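Long-range contacts in conserved hypothetical protein (Pyrococcus furiosus, PDB 1Y81), which is of unknown function but has a Rossmann-like CoA-binding fold and holds coenzyme A in a pocket: residues V77-L83 and G102-I108; L97-P101 and Y119-I125. All coordinates share one frame; numbering follows the deposited sequence.

How the contacts relate
The two contacts interlock along the chain: strand 96-99 lies between the segments of contact 1, and the loop that follows it, running from Pro101 to Gly102, passes from contact 2 straight into contact 1. Their centres are about 11 Å apart. Hydrophobic packing joins them, with Ile108 CG2 3.6 Å from Phe99 CZ and Glu104 CB 3.6 Å from Phe121 CG. Both border coenzyme A. The loops of contact 1 follow its adenosine and diphosphate and reach the start of the pantetheine arm, whereas Gln100, Pro101 and Cys124 of contact 2 hold the rest of that arm and its sulfur. Together they supply eight of the twenty pocket residues.

Contact 1. Residues V77-L83 and G102-I108; sequences VPPKVGL and GAESEEI. With COA (coenzyme A), chain C.
Leu83 lays its CD2 methyl over the flat face of the exposed Glu107 carboxylate, 3.5 Å from Glu107 CD. The two side chains cross at about a right angle, Glu107 reaching across with CG anti to the backbone N (chi1 -175°) and an extended chain. A second carboxylate, that of Glu104, folds back on its own loop and receives Gly102 N on the syn side of OE1, 2.8 Å away and 16° out of plane. The third flat group is the adenine of coenzyme A: Val77 CG1 lies under it and also touches the ribose oxygen O4B, and Val81 CG1 comes from the same side at the rim, 3.4 Å from COA N7A. Between the segments Pro79 is the wedge. Its CA points a C-H at Ala103 O (3.5 Å between Pro79 CA and Ala103 O), while its ring sits against the carbonyl oxygens of Gly102 and Glu104 and against Ser105 CB. Deeper in, Ile108 CD1 slides over the first turn of helix 79-91, close to Pro79 O, and CG1 packs on Leu83 CD1. Two waters join the segments: water 1 donates to Val77 O and Ala103 O, and water 2 links Ser105 OG (2.7 Å) more weakly to Pro79 O. Ser105 OG also caps its helix by accepting from Ile108 N at 3.0 Å. Gly102 has no side chain, and its CA comes within 3.2 Å of COA OAP. Pro78 and Ser105 are the N-caps of helices 79-91 and 106-115, which follow neighbouring strands of the parallel sheet; as is usual in Rossmann-type folds, the ligand lies along the loops that lead from strand ends into helices.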
loop_
_atom_site.group_PDB
_atom_site.type_symbol
_atom_site.label_atom_id
_atom_site.label_comp_id
_atom_site.label_asym_id
_atom_site.label_seq_id
_atom_site.Cartn_x
_atom_site.Cartn_y
_atom_site.Cartn_z
ATOM N N VAL A 77 0.651 7.239 -1.047
ATOM C CA VAL A 77 1.485 8.279 -0.445
ATOM C C VAL A 77 2.279 8.993 -1.564
ATOM O O VAL A 77 2.438 8.416 -2.649
ATOM C CB VAL A 77 2.494 7.695 0.609
ATOM C CG1 VAL A 77 1.750 7.105 1.777
ATOM C CG2 VAL A 77 3.420 6.611 -0.015
ATOM N N PRO A 78 2.768 10.230 -1.297
ATOM C CA PRO A 78 3.605 10.934 -2.303
ATOM C C PRO A 78 4.835 10.096 -2.697
ATOM O O PRO A 78 5.341 9.327 -1.879
ATOM C CB PRO A 78 4.032 12.206 -1.575
ATOM C CG PRO A 78 3.012 12.421 -0.522
ATOM C CD PRO A 78 2.589 11.047 -0.079
ATOM N N PRO A 79 5.290 10.211 -3.966
ATOM C CA PRO A 79 6.396 9.375 -4.487
ATOM C C PRO A 79 7.698 9.409 -3.679
ATOM O O PRO A 79 8.396 8.397 -3.620
ATOM C CB PRO A 79 6.628 9.907 -5.919
ATOM C CG PRO A 79 5.722 11.078 -6.092
ATOM C CD PRO A 79 4.712 11.107 -4.997
ATOM N N LYS A 80 8.036 10.551 -3.082
ATOM C CA LYS A 80 9.235 10.633 -2.241
ATOM C C LYS A 80 9.133 9.689 -1.027
ATOM O O LYS A 80 10.113 9.027 -0.650
ATOM C CB LYS A 80 9.496 12.075 -1.787
ATOM C CG LYS A 80 10.113 12.969 -2.873
ATOM N N VAL A 81 7.947 9.644 -0.429
ATOM C CA VAL A 81 7.646 8.686 0.646
ATOM C C VAL A 81 7.592 7.253 0.111
ATOM O O VAL A 81 8.143 6.334 0.716
ATOM C CB VAL A 81 6.304 9.042 1.357
ATOM C CG1 VAL A 81 5.929 7.964 2.423
ATOM C CG2 VAL A 81 6.392 10.391 1.984
ATOM N N GLY A 82 6.922 7.074 -1.024
ATOM C CA GLY A 82 6.785 5.774 -1.656
ATOM C C GLY A 82 8.117 5.106 -1.978
ATOM O O GLY A 82 8.242 3.907 -1.826
ATOM N N LEU A 83 9.112 5.880 -2.422
ATOM C CA LEU A 83 10.424 5.295 -2.749
ATOM C C LEU A 83 11.038 4.625 -1.507
ATOM O O LEU A 83 11.492 3.485 -1.579
ATOM C CB LEU A 83 11.381 6.342 -3.311
ATOM C CG LEU A 83 12.744 5.825 -3.792
ATOM C CD1 LEU A 83 12.625 4.920 -5.021
ATOM C CD2 LEU A 83 13.644 6.999 -4.083
ATOM N N GLY A 102 -0.498 8.889 -9.030
ATOM C CA GLY A 102 -0.015 10.018 -8.235
ATOM C C GLY A 102 1.068 9.622 -7.256
ATOM O O GLY A 102 1.826 10.472 -6.783
ATOM N N ALA A 103 1.145 8.316 -6.972
ATOM C CA ALA A 103 2.106 7.739 -6.033
ATOM C C ALA A 103 3.363 7.216 -6.764
ATOM O O ALA A 103 4.395 6.955 -6.137
ATOM C CB ALA A 103 1.456 6.600 -5.239
ATOM N N GLU A 104 3.260 7.058 -8.079
ATOM C CA GLU A 104 4.371 6.509 -8.863
ATOM C C GLU A 104 5.432 7.551 -9.244
ATOM O O GLU A 104 5.195 8.768 -9.175
ATOM C CB GLU A 104 3.832 5.803 -10.119
ATOM C CG GLU A 104 3.520 6.737 -11.322
ATOM C CD GLU A 104 2.276 7.605 -11.142
ATOM O OE1 GLU A 104 1.443 7.307 -10.251
ATOM O OE2 GLU A 104 2.133 8.597 -11.920
ATOM N N SER A 105 6.606 7.058 -9.660
ATOM C CA SER A 105 7.674 7.905 -10.192
ATOM C C SER A 105 8.616 7.047 -11.022
ATOM O O SER A 105 8.614 5.811 -10.904
ATOM C CB SER A 105 8.460 8.602 -9.063
ATOM O OG SER A 105 9.396 7.718 -8.450
ATOM N N GLU A 106 9.426 7.690 -11.862
ATOM C CA GLU A 106 10.433 6.947 -12.604
ATOM C C GLU A 106 11.570 6.427 -11.707
ATOM O O GLU A 106 12.115 5.346 -11.963
ATOM C CB GLU A 106 10.959 7.760 -13.798
ATOM C CG GLU A 106 9.878 8.006 -14.873
ATOM C CD GLU A 106 9.227 6.711 -15.359
ATOM O OE1 GLU A 106 9.969 5.762 -15.673
ATOM O OE2 GLU A 106 7.973 6.634 -15.414
ATOM N N GLU A 107 11.902 7.175 -10.653
ATOM C CA GLU A 107 12.885 6.697 -9.656
ATOM C C GLU A 107 12.422 5.407 -8.974
ATOM O O GLU A 107 13.225 4.496 -8.729
ATOM C CB GLU A 107 13.228 7.782 -8.621
ATOM C CG GLU A 107 14.337 7.349 -7.650
ATOM C CD GLU A 107 14.999 8.505 -6.897
ATOM O OE1 GLU A 107 14.425 9.610 -6.855
ATOM O OE2 GLU A 107 16.103 8.288 -6.338
ATOM N N ILE A 108 11.124 5.330 -8.675
ATOM C CA ILE A 108 10.521 4.112 -8.147
ATOM C C ILE A 108 10.564 3.010 -9.199
ATOM O O ILE A 108 10.889 1.861 -8.900
ATOM C CB ILE A 108 9.047 4.376 -7.687
ATOM C CG1 ILE A 108 9.032 5.254 -6.423
ATOM C CG2 ILE A 108 8.307 3.078 -7.481
ATOM C CD1 ILE A 108 7.632 5.695 -5.988
HETATM N N1A COA C . 3.965 5.305 5.755
HETATM C C2A COA C . 2.595 5.240 5.743
HETATM N N3A COA C . 1.850 6.376 5.541
HETATM C C4A COA C . 2.472 7.575 5.394
HETATM C C5A COA C . 3.861 7.676 5.407
HETATM C C6A COA C . 4.617 6.526 5.589
HETATM N N6A COA C . 5.939 6.594 5.615
HETATM N N7A COA C . 4.187 8.978 5.209
HETATM C C8A COA C . 3.038 9.685 5.067
HETATM N N9A COA C . 1.978 8.828 5.186
HETATM C C1B COA C . 0.532 9.141 5.144
HETATM C C2B COA C . 0.232 10.619 5.393
HETATM O O2B COA C . 0.496 11.050 6.752
HETATM C C3B COA C . -1.234 10.628 4.942
HETATM O O3B COA C . -2.125 10.174 5.944
HETATM P P3B COA C . -2.778 11.206 7.020
HETATM O O7A COA C . -2.688 10.633 8.403
HETATM O O8A COA C . -4.193 11.394 6.602
HETATM O O9A COA C . -1.948 12.453 7.034
HETATM C C4B COA C . -1.292 9.603 3.801
HETATM O O4B COA C . -0.101 8.808 3.923
HETATM C C5B COA C . -1.372 10.251 2.405
HETATM O O5B COA C . -0.264 11.116 2.265
HETATM P P1A COA C . -0.459 12.663 1.865
HETATM O O1A COA C . 0.859 13.389 1.988
HETATM O O2A COA C . -1.595 13.257 2.667
HETATM O O3A COA C . -0.826 12.496 0.307
HETATM P P2A COA C . -2.241 12.858 -0.361
HETATM O O4A COA C . -2.470 14.347 -0.299
HETATM O O5A COA C . -3.406 12.105 0.169
HETATM O O6A COA C . -2.016 12.401 -1.876
HETATM C CBP COA C . -1.223 10.971 -3.640
HETATM C CCP COA C . -1.794 11.042 -2.206
HETATM C CDP COA C . -0.973 9.490 -3.953
HETATM C CEP COA C . 0.117 11.701 -3.696
HETATM C CAP COA C . -2.193 11.625 -4.650
HETATM O OAP COA C . -1.618 11.660 -5.945
HETATM C C9P COA C . -3.440 10.786 -4.645
HETATM O O9P COA C . -4.480 11.147 -3.791
HETATM N N8P COA C . -3.435 9.704 -5.435
HETATM C C7P COA C . -4.492 8.704 -5.509
HETATM C C6P COA C . -5.657 9.098 -6.335
HETATM C C5P COA C . -6.602 7.931 -6.378
HETATM O O5P COA C . -6.502 6.944 -5.612
HETATM N N4P COA C . -7.521 8.108 -7.291
HETATM C C3P COA C . -8.581 7.211 -7.614
HETATM C C2P COA C . -8.555 6.885 -9.108
HETATM S S1P COA C . -7.033 5.981 -9.545
HETATM O O HOH W 1 4.332 6.431 -3.488
HETATM O O HOH W 2 10.044 8.883 -6.078
#

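Contact 2. Residues L97-P101 and Y119-I125; sequences LWFQP and YSFGRCI. With COA (coenzyme A), chain C; SCN (thiocyanate ion), chain B.
Trp98 is sandwiched: Ser120 covers one face of the indole and Ile125 CD1 the opposite face, 3.8 Å from the centroid of the six-membered ring. Its far rim, at CZ3, lies over one face of the Arg123 guanidinium, the planes 41° apart. Phe121 turns an edge to the face of Phe99 in an offset edge-to-face pair, planes at 83°. Backbone bonds zip the parallel strands, Ser120 N to Leu97 O and Phe99 N to Ser120 O. Waters 3 and 4 both donate to Phe99 O; water 4 accepts from Gly122 N, water 3 from Arg123 N and Ser120 OG. Gln100 is the polar hub. A bend at chi2 (-67°) brings its OE1 to Ile125 N (2.9 Å), met on a lone pair, and to Trp98 NE1 (3.0 Å), which also gives weakly to Arg123 O. Both donors to OE1 lie in the carbonyl plane; this fixes the amide's rotation and leaves NE2 to give to COA O5P (2.9 Å) and to a thiocyanate ion, probably from the crystallisation liquor. Cys124 SG is covalently bonded to COA S1P at 2.1 Å: the pantetheine arm ends in a mixed disulfide, tethering coenzyme A through oxidised sulfur.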
loop_
_atom_site.group_PDB
_atom_site.type_symbol
_atom_site.label_atom_id
_atom_site.label_comp_id
_atom_site.label_asym_id
_atom_site.label_seq_id
_atom_site.Cartn_x
_atom_site.Cartn_y
_atom_site.Cartn_z
ATOM N N LEU A 97 3.932 -4.752 -5.589
ATOM C CA LEU A 97 3.744 -3.392 -5.087
ATOM C C LEU A 97 2.908 -2.566 -6.081
ATOM O O LEU A 97 3.325 -2.344 -7.218
ATOM C CB LEU A 97 5.105 -2.721 -4.807
ATOM C CG LEU A 97 6.198 -3.402 -3.946
ATOM C CD1 LEU A 97 7.432 -2.486 -3.800
ATOM C CD2 LEU A 97 5.672 -3.821 -2.564
ATOM N N TRP A 98 1.733 -2.122 -5.629
ATOM C CA TRP A 98 0.741 -1.448 -6.470
ATOM C C TRP A 98 0.699 0.025 -6.118
ATOM O O TRP A 98 0.382 0.374 -4.991
ATOM C CB TRP A 98 -0.633 -2.070 -6.216
ATOM C CG TRP A 98 -1.780 -1.461 -7.020
ATOM C CD1 TRP A 98 -2.274 -0.172 -6.939
ATOM C CD2 TRP A 98 -2.591 -2.137 -7.990
ATOM N NE1 TRP A 98 -3.331 -0.014 -7.828
ATOM C CE2 TRP A 98 -3.542 -1.205 -8.476
ATOM C CE3 TRP A 98 -2.595 -3.447 -8.506
ATOM C CZ2 TRP A 98 -4.497 -1.545 -9.457
ATOM C CZ3 TRP A 98 -3.543 -3.781 -9.483
ATOM C CH2 TRP A 98 -4.478 -2.833 -9.945
ATOM N N PHE A 99 0.984 0.890 -7.090
ATOM C CA PHE A 99 0.969 2.336 -6.846
ATOM C C PHE A 99 -0.264 2.980 -7.454
ATOM O O PHE A 99 -0.474 2.901 -8.678
ATOM C CB PHE A 99 2.255 2.997 -7.376
ATOM C CG PHE A 99 3.504 2.515 -6.682
ATOM C CD1 PHE A 99 4.082 3.263 -5.656
ATOM C CD2 PHE A 99 4.095 1.306 -7.054
ATOM C CE1 PHE A 99 5.251 2.805 -4.980
ATOM C CE2 PHE A 99 5.248 0.837 -6.399
ATOM C CZ PHE A 99 5.824 1.575 -5.359
ATOM N N GLN A 100 -1.094 3.605 -6.610
ATOM C CA GLN A 100 -2.224 4.403 -7.105
ATOM C C GLN A 100 -1.682 5.552 -7.932
ATOM O O GLN A 100 -0.575 6.027 -7.657
ATOM C CB GLN A 100 -3.062 4.955 -5.950
ATOM C CG GLN A 100 -3.903 3.915 -5.271
ATOM C CD GLN A 100 -4.998 3.373 -6.145
ATOM O OE1 GLN A 100 -4.839 2.311 -6.753
ATOM N NE2 GLN A 100 -6.132 4.089 -6.217
ATOM N N PRO A 101 -2.436 5.975 -8.977
ATOM C CA PRO A 101 -1.999 7.137 -9.755
ATOM C C PRO A 101 -1.692 8.323 -8.855
ATOM O O PRO A 101 -2.529 8.703 -8.005
ATOM C CB PRO A 101 -3.202 7.429 -10.651
ATOM C CG PRO A 101 -3.833 6.118 -10.868
ATOM C CD PRO A 101 -3.682 5.398 -9.518
ATOM N N TYR A 119 5.068 -4.856 -10.148
ATOM C CA TYR A 119 4.488 -3.580 -9.732
ATOM C C TYR A 119 3.426 -3.119 -10.706
ATOM O O TYR A 119 3.364 -3.595 -11.846
ATOM C CB TYR A 119 5.574 -2.506 -9.584
ATOM C CG TYR A 119 6.190 -2.057 -10.898
ATOM C CD1 TYR A 119 5.602 -1.032 -11.657
ATOM C CD2 TYR A 119 7.351 -2.663 -11.390
ATOM C CE1 TYR A 119 6.166 -0.618 -12.878
ATOM C CE2 TYR A 119 7.923 -2.258 -12.603
ATOM C CZ TYR A 119 7.325 -1.238 -13.339
ATOM O OH TYR A 119 7.882 -0.836 -14.537
ATOM N N SER A 120 2.604 -2.172 -10.256
ATOM C CA SER A 120 1.568 -1.584 -11.084
ATOM C C SER A 120 1.646 -0.063 -10.968
ATOM O O SER A 120 1.704 0.487 -9.845
ATOM C CB SER A 120 0.188 -2.109 -10.674
ATOM O OG SER A 120 -0.847 -1.568 -11.485
ATOM N N PHE A 121 1.704 0.605 -12.127
ATOM C CA PHE A 121 1.551 2.069 -12.230
ATOM C C PHE A 121 0.274 2.351 -13.010
ATOM O O PHE A 121 -0.123 1.550 -13.865
ATOM C CB PHE A 121 2.717 2.712 -13.008
ATOM C CG PHE A 121 4.004 2.888 -12.224
ATOM C CD1 PHE A 121 4.208 2.284 -10.964
ATOM C CD2 PHE A 121 5.045 3.651 -12.775
ATOM C CE1 PHE A 121 5.427 2.463 -10.264
ATOM C CE2 PHE A 121 6.254 3.834 -12.090
ATOM C CZ PHE A 121 6.442 3.235 -10.822
ATOM N N GLY A 122 -0.365 3.485 -12.716
ATOM C CA GLY A 122 -1.454 4.023 -13.561
ATOM C C GLY A 122 -2.794 3.324 -13.520
ATOM O O GLY A 122 -3.695 3.665 -14.299
ATOM N N ARG A 123 -2.933 2.343 -12.627
ATOM C CA ARG A 123 -4.173 1.573 -12.493
ATOM C C ARG A 123 -4.824 1.853 -11.145
ATOM O O ARG A 123 -4.143 1.924 -10.108
ATOM C CB ARG A 123 -3.920 0.071 -12.625
ATOM C CG ARG A 123 -3.585 -0.397 -14.051
ATOM C CD ARG A 123 -3.797 -1.899 -14.203
ATOM N NE ARG A 123 -2.782 -2.686 -13.508
ATOM C CZ ARG A 123 -2.951 -3.943 -13.102
ATOM N NH1 ARG A 123 -4.109 -4.574 -13.305
ATOM N NH2 ARG A 123 -1.960 -4.573 -12.479
ATOM N N CYS A 124 -6.142 1.999 -11.181
ATOM C CA CYS A 124 -6.921 2.330 -10.010
ATOM C C CYS A 124 -7.410 1.057 -9.278
ATOM O O CYS A 124 -8.227 0.336 -9.808
ATOM C CB CYS A 124 -8.108 3.176 -10.453
ATOM S SG CYS A 124 -7.649 4.799 -11.103
ATOM N N ILE A 125 -6.925 0.822 -8.048
ATOM C CA ILE A 125 -7.284 -0.400 -7.277
ATOM C C ILE A 125 -8.801 -0.638 -7.088
ATOM O O ILE A 125 -9.252 -1.784 -7.143
ATOM C CB ILE A 125 -6.537 -0.467 -5.882
ATOM C CG1 ILE A 125 -6.617 -1.869 -5.248
ATOM C CG2 ILE A 125 -7.064 0.586 -4.925
ATOM C CD1 ILE A 125 -5.900 -2.934 -6.014
HETATM N N1A COA C . 3.965 5.305 5.755
HETATM C C2A COA C . 2.595 5.240 5.743
HETATM N N3A COA C . 1.850 6.376 5.541
HETATM C C4A COA C . 2.472 7.575 5.394
HETATM C C5A COA C . 3.861 7.676 5.407
HETATM C C6A COA C . 4.617 6.526 5.589
HETATM N N6A COA C . 5.939 6.594 5.615
HETATM N N7A COA C . 4.187 8.978 5.209
HETATM C C8A COA C . 3.038 9.685 5.067
HETATM N N9A COA C . 1.978 8.828 5.186
HETATM C C1B COA C . 0.532 9.141 5.144
HETATM C C2B COA C . 0.232 10.619 5.393
HETATM O O2B COA C . 0.496 11.050 6.752
HETATM C C3B COA C . -1.234 10.628 4.942
HETATM O O3B COA C . -2.125 10.174 5.944
HETATM P P3B COA C . -2.778 11.206 7.020
HETATM O O7A COA C . -2.688 10.633 8.403
HETATM O O8A COA C . -4.193 11.394 6.602
HETATM O O9A COA C . -1.948 12.453 7.034
HETATM C C4B COA C . -1.292 9.603 3.801
HETATM O O4B COA C . -0.101 8.808 3.923
HETATM C C5B COA C . -1.372 10.251 2.405
HETATM O O5B COA C . -0.264 11.116 2.265
HETATM P P1A COA C . -0.459 12.663 1.865
HETATM O O1A COA C . 0.859 13.389 1.988
HETATM O O2A COA C . -1.595 13.257 2.667
HETATM O O3A COA C . -0.826 12.496 0.307
HETATM P P2A COA C . -2.241 12.858 -0.361
HETATM O O4A COA C . -2.470 14.347 -0.299
HETATM O O5A COA C . -3.406 12.105 0.169
HETATM O O6A COA C . -2.016 12.401 -1.876
HETATM C CBP COA C . -1.223 10.971 -3.640
HETATM C CCP COA C . -1.794 11.042 -2.206
HETATM C CDP COA C . -0.973 9.490 -3.953
HETATM C CEP COA C . 0.117 11.701 -3.696
HETATM C CAP COA C . -2.193 11.625 -4.650
HETATM O OAP COA C . -1.618 11.660 -5.945
HETATM C C9P COA C . -3.440 10.786 -4.645
HETATM O O9P COA C . -4.480 11.147 -3.791
HETATM N N8P COA C . -3.435 9.704 -5.435
HETATM C C7P COA C . -4.492 8.704 -5.509
HETATM C C6P COA C . -5.657 9.098 -6.335
HETATM C C5P COA C . -6.602 7.931 -6.378
HETATM O O5P COA C . -6.502 6.944 -5.612
HETATM N N4P COA C . -7.521 8.108 -7.291
HETATM C C3P COA C . -8.581 7.211 -7.614
HETATM C C2P COA C . -8.555 6.885 -9.108
HETATM S S1P COA C . -7.033 5.981 -9.545
HETATM S S SCN B . -11.398 4.653 -8.203
HETATM C C SCN B . -9.957 3.972 -7.470
HETATM N N SCN B . -9.002 3.458 -7.039
HETATM O O HOH W 3 -1.464 1.015 -10.442
HETATM O O HOH W 4 0.584 4.797 -10.436
#